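Local coordinates for enoyl-acyl carrier protein reductase (Uncultured bacterium, PDB 6KIA), which probably reduces the enoyl group carried on acyl carrier protein with NADH, a step of fatty-acid synthesis, and is linked to triclosan resistance, at residues 246-249 against 254-257. Residues are numbered along the deposited sequence; the frame is centred on the assembly and turned at random.
Sequences ILID and WQTY
Ile246 lays its longer branch against the aliphatic part of Gln255, and the two side chains cross at about a right angle. The methyl at the end of that branch does most of the touching: Ile246 CD1 lies 3.5 Å from Gln255 CG and also packs on the amide atoms CD and OE1. One bond back, Ile246 CG1 is 3.6 Å from Gln255 CG. The shorter branch meets the nitrogen end of the amide, with Ile246 CG2 3.8 Å from Gln255 NE2. Both branches therefore bear on the glutamine. Ile248, on the same side of its strand, adds a lighter touch, its CD1 4.3 Å from Gln255 CG.

The Gln255 chain is bent: its CG sits between the backbone N and the carbonyl carbon (chi1 51°), and the bend at chi2 (79°) turns the amide across Ile246. Polar partners fix the rotation of this buried amide: OE1 is hydrogen-bonded to Ser305 OG, and NE2 to both Thr244 O and Glu290 OE2. Because Thr244 belongs to the same strand as Ile246, the bond from NE2 ties the amide to the very strand whose side chain it packs on.

Further out, Ile246 packs on Pro308 and Ile248 on Arg359, both isoleucines touch Asn350 of helix 339-351, and Leu247 packs on helix 309-315. Backbone hydrogen bonds of Ile246 with Gln253 and of Gln255 with Thr244 hold the two strands together. The arrangement is that of a two-stranded antiparallel beta hairpin, 244-248 with 251-255, separate from the main mixed sheet, with the Gln255 side chain about 10 Å from the bound NADH.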
loop_
_atom_site.group_PDB
_atom_site.type_symbol
_atom_site.label_atom_id
_atom_site.label_comp_id
_atom_site.label_asym_id
_atom_site.label_seq_id
_atom_site.Cartn_x
_atom_site.Cartn_y
_atom_site.Cartn_z
ATOM N N ILE A 246 9.746 -1.926 -14.472
ATOM C CA ILE A 246 8.824 -1.801 -15.579
ATOM C C ILE A 246 9.627 -1.785 -16.881
ATOM O O ILE A 246 10.818 -1.508 -16.843
ATOM C CB ILE A 246 7.968 -0.526 -15.448
ATOM C CG1 ILE A 246 8.789 0.746 -15.766
ATOM C CG2 ILE A 246 7.282 -0.455 -14.071
ATOM C CD1 ILE A 246 7.987 2.050 -15.619
ATOM N N LEU A 247 8.971 -2.043 -18.010
ATOM C CA LEU A 247 9.650 -2.056 -19.307
ATOM C C LEU A 247 10.122 -0.664 -19.741
ATOM O O LEU A 247 9.318 0.211 -20.044
ATOM C CB LEU A 247 8.720 -2.611 -20.373
ATOM C CG LEU A 247 8.691 -4.135 -20.298
ATOM C CD1 LEU A 247 7.623 -4.720 -21.214
ATOM C CD2 LEU A 247 10.045 -4.704 -20.678
ATOM N N ILE A 248 11.440 -0.498 -19.761
ATOM C CA ILE A 248 12.120 0.691 -20.291
ATOM C C ILE A 248 13.146 0.151 -21.296
ATOM O O ILE A 248 13.982 -0.702 -20.950
ATOM C CB ILE A 248 12.784 1.524 -19.160
ATOM C CG1 ILE A 248 11.699 2.046 -18.205
ATOM C CG2 ILE A 248 13.577 2.707 -19.752
ATOM C CD1 ILE A 248 12.200 2.693 -16.908
ATOM N N ASP A 249 13.016 0.570 -22.556
ATOM C CA ASP A 249 13.909 0.107 -23.613
ATOM C C ASP A 249 13.875 -1.430 -23.718
ATOM O O ASP A 249 14.913 -2.081 -23.830
ATOM C CB ASP A 249 15.330 0.616 -23.341
ATOM C CG ASP A 249 16.206 0.625 -24.579
ATOM O OD1 ASP A 249 15.659 0.618 -25.705
ATOM O OD2 ASP A 249 17.446 0.661 -24.417
ATOM N N TRP A 254 14.180 -1.113 -12.720
ATOM C CA TRP A 254 13.632 -0.528 -11.512
ATOM C C TRP A 254 13.456 0.963 -11.681
ATOM O O TRP A 254 14.337 1.658 -12.206
ATOM C CB TRP A 254 14.529 -0.799 -10.308
ATOM C CG TRP A 254 13.977 -0.239 -9.039
ATOM C CD1 TRP A 254 13.116 -0.864 -8.189
ATOM C CD2 TRP A 254 14.244 1.053 -8.464
ATOM N NE1 TRP A 254 12.827 -0.051 -7.122
ATOM C CE2 TRP A 254 13.500 1.134 -7.265
ATOM C CE3 TRP A 254 15.030 2.149 -8.850
ATOM C CZ2 TRP A 254 13.513 2.259 -6.445
ATOM C CZ3 TRP A 254 15.058 3.269 -8.016
ATOM C CH2 TRP A 254 14.305 3.314 -6.836
ATOM N N GLN A 255 12.299 1.449 -11.249
ATOM C CA GLN A 255 12.066 2.873 -11.196
ATOM C C GLN A 255 11.108 3.116 -10.039
ATOM O O GLN A 255 10.740 2.169 -9.329
ATOM C CB GLN A 255 11.515 3.388 -12.531
ATOM C CG GLN A 255 10.309 2.620 -13.067
ATOM C CD GLN A 255 9.011 3.017 -12.369
ATOM O OE1 GLN A 255 8.497 4.126 -12.558
ATOM N NE2 GLN A 255 8.494 2.115 -11.534
ATOM N N THR A 256 10.709 4.359 -9.845
ATOM C CA THR A 256 9.857 4.727 -8.705
ATOM C C THR A 256 9.089 6.006 -8.994
ATOM O O THR A 256 9.511 6.806 -9.821
ATOM C CB THR A 256 10.685 4.933 -7.421
ATOM O OG1 THR A 256 9.814 5.158 -6.301
ATOM C CG2 THR A 256 11.626 6.154 -7.573
ATOM N N TYR A 257 7.989 6.208 -8.271
ATOM C CA TYR A 257 7.394 7.525 -8.110
ATOM C C TYR A 257 8.254 8.317 -7.126
ATOM O O TYR A 257 8.677 7.779 -6.102
ATOM C CB TYR A 257 5.959 7.408 -7.572
ATOM C CG TYR A 257 5.411 8.726 -7.054
ATOM C CD1 TYR A 257 4.821 9.637 -7.921
ATOM C CD2 TYR A 257 5.492 9.052 -5.698
ATOM C CE1 TYR A 257 4.323 10.858 -7.460
ATOM C CE2 TYR A 257 5.006 10.256 -5.235
ATOM C CZ TYR A 257 4.416 11.159 -6.112
ATOM O OH TYR A 257 3.935 12.358 -5.612
#